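Local atomic coordinates of prefoldin beta subunit 1 (Thermococcus sp., PDB entry 2ZQM), a protein that probably acts as an ATP-independent molecular chaperone that stabilises a range of proteins during de novo protein folding in archaea. Residues A[24-27]-A[28-32]; A[41-44]-A[45-49]. One frame throughout, in Å; residues are numbered along the deposited sequence.

Contact 1: residues A[24-27]-A[28-32]; sequences LVVQ and QKQKV
In the first arm of the prefoldin coiled coil, helix 6-47, Val26 meets Gln30 one turn further on, and Leu24 meets Gln28 in the same i to i+4 relation. Val26 and Gln30 make the closer pair: methyl CG1 of Val26 lies 3.6 Å from NE2 of Gln30, so a branched aliphatic tip rests against an amide. The Gln30 chain gets there by starting anti to its own carbonyl carbon (chi1 -62°) and running extended back toward the preceding turn. On the way its CG passes 3.0 Å from Val26 O, the same oxygen that accepts the backbone N-H of Gln30 at 2.9 Å.

Gln28 repeats the shape with less intimate packing. Its CG sits 3.3 Å from Leu24 O, and its amide carbon CD comes to 4.2 Å from CG of Leu24, while OE1 turns toward the backbone of Val25. Beneath these side chains the helix is regular, with four successive i to i+4 bonds from Leu24 O through Gln27 O.

Lys29 leaves this ladder for the other arm, helix 68-111, where its NZ forms a salt bridge with Glu93; Val26 touches Glu93 as well, and Gln28 packs on Leu89. At the root of the lysine side chain, CB of Lys29 lies 3.4 Å from Val25 O.

Contact 2: residues A[41-44]-A[45-49]; sequences KALD and EIESL
Leu43 lies against the extended chain of Glu47, one turn on: its methyl CD1 is 3.5 Å from CG of Glu47. Further out, CG of Leu43 is 3.7 Å from the carboxylate carbon CD of Glu47. The leucine thus meets both the aliphatic part and the acid group of the glutamate. Glu47 is brought back over Leu43 because its CG stands anti to its own carbonyl carbon (chi1 -72°), which also sets that CG 3.1 Å from Leu43 O. The same oxygen accepts the Glu47 backbone N-H at 2.8 Å.

This is the C-terminal part of helix 6-47, the first arm of the prefoldin coiled coil, near where the chain leaves toward the beta hairpin 55-66. Here the straighter i to i+4 bonds give way to a weak one, Ser48 N to Asp44 O, at 3.2 Å with an N-H...O angle of 131°, joined by an i to i+3 bond from Ser48 N to Glu45 O. Ser48 OG donates to Glu45 O as well, at 2.8 Å, so one carbonyl takes two donors from a single residue, both on the same face of its plane.

Helix 68-111 receives Leu43 on Ile79 and Ile46 on Val72, and Lys68 NZ bonds to Glu47 O and Leu49 O. On the side of the second subunit, Ala42 packs on Val59 of that chain, and Glu45 OE2 forms a salt bridge with its Lys57 NZ.

Overall arrangement
Both contacts are local and largely at the surface, built from successive turns of helix 6-47, with centres about 26 Å apart. Contact 1 lies close to the centre of the chain, in the middle of the coiled-coil arm, where the backbone ladder is unbroken and glutamine amides meet aliphatic side chains. Contact 2 lies toward the hairpin end, where a carboxylate takes the place of the amide and a serine gives its backbone N-H and its hydroxyl to one carbonyl. Each packs on helix 68-111, which offers Glu93 to a lysine of contact 1 and the Lys68 amine to backbone carbonyls of contact 2. Of the two, only contact 2 also touches the second subunit of the assembly.

Contact 1: residues A[24-27]-A[28-32]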
ATOM      1  N   LEU A  24       7.904   0.548 -16.640  1.00 18.85           N
ATOM      2  CA  LEU A  24       8.199  -0.303 -15.489  1.00 16.05           C
ATOM      3  C   LEU A  24       9.646  -0.135 -15.018  1.00 17.52           C
ATOM      4  O   LEU A  24       9.905   0.045 -13.818  1.00 17.47           O
ATOM      5  CB  LEU A  24       7.934  -1.772 -15.830  1.00 16.35           C
ATOM      6  CG  LEU A  24       8.370  -2.814 -14.787  1.00 14.77           C
ATOM      7  CD1 LEU A  24       7.612  -2.604 -13.466  1.00 19.04           C
ATOM      8  CD2 LEU A  24       8.119  -4.214 -15.341  1.00 14.53           C
ATOM      9  N   VAL A  25      10.590  -0.187 -15.955  1.00 15.99           N
ATOM     10  CA  VAL A  25      12.002  -0.036 -15.609  1.00 11.70           C
ATOM     11  C   VAL A  25      12.237   1.291 -14.910  1.00 16.13           C
ATOM     12  O   VAL A  25      12.992   1.374 -13.935  1.00 16.42           O
ATOM     13  CB  VAL A  25      12.904  -0.128 -16.873  1.00 14.90           C
ATOM     14  CG1 VAL A  25      14.331   0.343 -16.563  1.00 15.05           C
ATOM     15  CG2 VAL A  25      12.940  -1.582 -17.367  1.00 17.09           C
ATOM     16  N   VAL A  26      11.578   2.334 -15.400  1.00 17.40           N
ATOM     17  CA  VAL A  26      11.723   3.655 -14.802  1.00 17.07           C
ATOM     18  C   VAL A  26      11.149   3.662 -13.385  1.00 17.81           C
ATOM     19  O   VAL A  26      11.720   4.270 -12.472  1.00 20.50           O
ATOM     20  CB  VAL A  26      11.046   4.727 -15.685  1.00 20.59           C
ATOM     21  CG1 VAL A  26      10.929   6.054 -14.926  1.00 25.27           C
ATOM     22  CG2 VAL A  26      11.882   4.934 -16.941  1.00 19.17           C
ATOM     23  N   GLN A  27      10.026   2.980 -13.188  1.00 20.28           N
ATOM     24  CA  GLN A  27       9.448   2.910 -11.851  1.00 15.48           C
ATOM     25  C   GLN A  27      10.402   2.127 -10.937  1.00 17.34           C
ATOM     26  O   GLN A  27      10.549   2.455  -9.761  1.00 18.51           O
ATOM     27  CB  GLN A  27       8.084   2.219 -11.882  1.00 21.45           C
ATOM     28  CG  GLN A  27       7.065   2.898 -12.788  1.00 31.18           C
ATOM     29  CD  GLN A  27       5.740   2.152 -12.858  1.00 31.42           C
ATOM     30  OE1 GLN A  27       5.703   0.920 -12.857  1.00 38.49           O
ATOM     31  NE2 GLN A  27       4.645   2.900 -12.943  1.00 41.27           N
ATOM     32  N   GLN A  28      11.046   1.087 -11.465  1.00 14.65           N
ATOM     33  CA  GLN A  28      11.970   0.315 -10.639  1.00 14.86           C
ATOM     34  C   GLN A  28      13.167   1.171 -10.295  1.00 15.95           C
ATOM     35  O   GLN A  28      13.659   1.149  -9.163  1.00 18.31           O
ATOM     36  CB  GLN A  28      12.451  -0.960 -11.360  1.00 17.72           C
ATOM     37  CG  GLN A  28      11.348  -1.963 -11.651  1.00 16.53           C
ATOM     38  CD  GLN A  28      11.815  -3.142 -12.493  1.00 14.73           C
ATOM     39  OE1 GLN A  28      12.582  -2.980 -13.439  1.00 15.41           O
ATOM     40  NE2 GLN A  28      11.330  -4.326 -12.164  1.00 17.93           N
ATOM     41  N   LYS A  29      13.643   1.931 -11.280  1.00 15.54           N
ATOM     42  CA  LYS A  29      14.789   2.800 -11.074  1.00 18.63           C
ATOM     43  C   LYS A  29      14.484   3.863 -10.010  1.00 23.85           C
ATOM     44  O   LYS A  29      15.304   4.136  -9.122  1.00 18.42           O
ATOM     45  CB  LYS A  29      15.176   3.484 -12.389  1.00 17.27           C
ATOM     46  CG  LYS A  29      16.458   4.311 -12.285  1.00 26.32           C
ATOM     47  CD  LYS A  29      16.734   5.141 -13.529  1.00 27.38           C
ATOM     48  CE  LYS A  29      15.689   6.224 -13.723  1.00 32.32           C
ATOM     49  NZ  LYS A  29      16.055   7.102 -14.865  1.00 37.97           N
ATOM     50  N   GLN A  30      13.300   4.459 -10.098  1.00 19.69           N
ATOM     51  CA  GLN A  30      12.910   5.493  -9.150  1.00 19.50           C
ATOM     52  C   GLN A  30      12.740   4.963  -7.726  1.00 17.24           C
ATOM     53  O   GLN A  30      13.009   5.674  -6.762  1.00 18.37           O
ATOM     54  CB  GLN A  30      11.632   6.177  -9.630  1.00 21.85           C
ATOM     55  CG  GLN A  30      11.815   6.862 -10.964  1.00 22.88           C
ATOM     56  CD  GLN A  30      10.549   7.518 -11.478  1.00 35.52           C
ATOM     57  OE1 GLN A  30       9.435   7.092 -11.165  1.00 34.12           O
ATOM     58  NE2 GLN A  30      10.718   8.552 -12.291  1.00 27.91           N
ATOM     59  N   LYS A  31      12.288   3.727  -7.581  1.00 13.05           N
ATOM     60  CA  LYS A  31      12.170   3.185  -6.244  1.00 16.74           C
ATOM     61  C   LYS A  31      13.593   3.045  -5.677  1.00 20.96           C
ATOM     62  O   LYS A  31      13.867   3.427  -4.540  1.00 17.41           O
ATOM     63  CB  LYS A  31      11.469   1.827  -6.261  1.00 20.47           C
ATOM     64  CG  LYS A  31      11.291   1.236  -4.868  1.00 23.99           C
ATOM     65  CD  LYS A  31      10.482  -0.054  -4.878  1.00 38.45           C
ATOM     66  CE  LYS A  31      10.326  -0.614  -3.464  1.00 41.42           C
ATOM     67  NZ  LYS A  31       9.470  -1.833  -3.415  1.00 42.55           N
ATOM     68  N   VAL A  32      14.503   2.498  -6.474  1.00 17.97           N
ATOM     69  CA  VAL A  32      15.890   2.351  -6.029  1.00 16.07           C
ATOM     70  C   VAL A  32      16.512   3.720  -5.694  1.00 19.45           C
ATOM     71  O   VAL A  32      17.214   3.862  -4.694  1.00 19.92           O
ATOM     72  CB  VAL A  32      16.755   1.635  -7.107  1.00 17.43           C
ATOM     73  CG1 VAL A  32      18.229   1.753  -6.761  1.00 17.78           C
ATOM     74  CG2 VAL A  32      16.379   0.150  -7.182  1.00 14.90           C
TER

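Contact 2: residues A[41-44]-A[45-49]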
ATOM      1  N   LYS A  41      21.091  10.202   3.085  1.00 17.21           N
ATOM      2  CA  LYS A  41      20.684  11.187   4.090  1.00 19.50           C
ATOM      3  C   LYS A  41      20.953  10.642   5.497  1.00 20.12           C
ATOM      4  O   LYS A  41      21.442  11.351   6.378  1.00 18.23           O
ATOM      5  CB  LYS A  41      19.186  11.497   3.949  1.00 19.69           C
ATOM      6  CG  LYS A  41      18.820  12.342   2.747  1.00 30.77           C
ATOM      7  CD  LYS A  41      17.321  12.610   2.735  1.00 40.05           C
ATOM      8  CE  LYS A  41      16.938  13.608   1.657  1.00 42.19           C
ATOM      9  NZ  LYS A  41      15.467  13.859   1.664  1.00 51.83           N
ATOM     10  N   ALA A  42      20.621   9.373   5.707  1.00 16.52           N
ATOM     11  CA  ALA A  42      20.850   8.733   6.993  1.00 12.00           C
ATOM     12  C   ALA A  42      22.350   8.655   7.310  1.00 17.73           C
ATOM     13  O   ALA A  42      22.766   8.883   8.442  1.00 16.93           O
ATOM     14  CB  ALA A  42      20.241   7.332   6.985  1.00 13.29           C
ATOM     15  N   LEU A  43      23.164   8.316   6.312  1.00 14.63           N
ATOM     16  CA  LEU A  43      24.609   8.217   6.523  1.00 16.84           C
ATOM     17  C   LEU A  43      25.194   9.582   6.866  1.00 17.21           C
ATOM     18  O   LEU A  43      26.064   9.709   7.735  1.00 15.02           O
ATOM     19  CB  LEU A  43      25.300   7.689   5.264  1.00 17.04           C
ATOM     20  CG  LEU A  43      26.832   7.718   5.281  1.00 17.40           C
ATOM     21  CD1 LEU A  43      27.358   6.862   6.424  1.00 18.80           C
ATOM     22  CD2 LEU A  43      27.377   7.222   3.950  1.00 17.49           C
ATOM     23  N   ASP A  44      24.726  10.592   6.147  1.00 18.98           N
ATOM     24  CA  ASP A  44      25.178  11.962   6.346  1.00 23.38           C
ATOM     25  C   ASP A  44      24.933  12.323   7.813  1.00 21.16           C
ATOM     26  O   ASP A  44      25.828  12.811   8.505  1.00 18.85           O
ATOM     27  CB  ASP A  44      24.383  12.889   5.413  1.00 24.62           C
ATOM     28  CG  ASP A  44      25.143  14.154   5.033  1.00 40.83           C
ATOM     29  OD1 ASP A  44      24.516  15.052   4.419  1.00 39.82           O
ATOM     30  OD2 ASP A  44      26.354  14.254   5.334  1.00 41.49           O
ATOM     31  N   GLU A  45      23.717  12.056   8.288  1.00 19.93           N
ATOM     32  CA  GLU A  45      23.358  12.358   9.660  1.00 16.16           C
ATOM     33  C   GLU A  45      24.132  11.564  10.687  1.00 20.57           C
ATOM     34  O   GLU A  45      24.572  12.116  11.693  1.00 19.19           O
ATOM     35  CB  GLU A  45      21.852  12.158   9.870  1.00 24.14           C
ATOM     36  CG  GLU A  45      21.441  12.165  11.339  1.00 32.77           C
ATOM     37  CD  GLU A  45      20.037  12.707  11.569  1.00 36.23           C
ATOM     38  OE1 GLU A  45      19.223  12.710  10.617  1.00 32.80           O
ATOM     39  OE2 GLU A  45      19.751  13.122  12.711  1.00 37.74           O
ATOM     40  N   ILE A  46      24.323  10.272  10.451  1.00 14.73           N
ATOM     41  CA  ILE A  46      25.056   9.474  11.423  1.00 15.06           C
ATOM     42  C   ILE A  46      26.526   9.897  11.445  1.00 17.49           C
ATOM     43  O   ILE A  46      27.161   9.923  12.494  1.00 17.37           O
ATOM     44  CB  ILE A  46      24.945   7.952  11.115  1.00 12.67           C
ATOM     45  CG1 ILE A  46      23.484   7.501  11.283  1.00 16.06           C
ATOM     46  CG2 ILE A  46      25.888   7.144  12.024  1.00 14.00           C
ATOM     47  CD1 ILE A  46      22.920   7.702  12.680  1.00 18.30           C
ATOM     48  N   GLU A  47      27.070  10.239  10.290  1.00 16.61           N
ATOM     49  CA  GLU A  47      28.464  10.633  10.259  1.00 19.63           C
ATOM     50  C   GLU A  47      28.720  11.932  11.017  1.00 23.35           C
ATOM     51  O   GLU A  47      29.838  12.165  11.481  1.00 22.85           O
ATOM     52  CB  GLU A  47      28.947  10.741   8.818  1.00 23.14           C
ATOM     53  CG  GLU A  47      29.085   9.367   8.176  1.00 28.47           C
ATOM     54  CD  GLU A  47      29.771   9.410   6.837  1.00 33.51           C
ATOM     55  OE1 GLU A  47      29.551  10.383   6.094  1.00 38.61           O
ATOM     56  OE2 GLU A  47      30.519   8.463   6.521  1.00 31.86           O
ATOM     57  N   SER A  48      27.688  12.761  11.167  1.00 19.57           N
ATOM     58  CA  SER A  48      27.855  14.026  11.885  1.00 19.91           C
ATOM     59  C   SER A  48      27.866  13.864  13.404  1.00 22.30           C
ATOM     60  O   SER A  48      28.160  14.817  14.127  1.00 24.19           O
ATOM     61  CB  SER A  48      26.768  15.033  11.474  1.00 22.91           C
ATOM     62  OG  SER A  48      25.513  14.720  12.056  1.00 28.37           O
ATOM     63  N   LEU A  49      27.553  12.666  13.897  1.00 17.74           N
ATOM     64  CA  LEU A  49      27.542  12.408  15.339  1.00 20.45           C
ATOM     65  C   LEU A  49      28.940  12.302  15.956  1.00 26.28           C
ATOM     66  O   LEU A  49      29.903  11.932  15.275  1.00 23.50           O
ATOM     67  CB  LEU A  49      26.817  11.096  15.634  1.00 23.69           C
ATOM     68  CG  LEU A  49      25.358  10.956  15.207  1.00 23.05           C
ATOM     69  CD1 LEU A  49      24.902   9.544  15.484  1.00 26.80           C
ATOM     70  CD2 LEU A  49      24.503  11.956  15.956  1.00 26.23           C
TER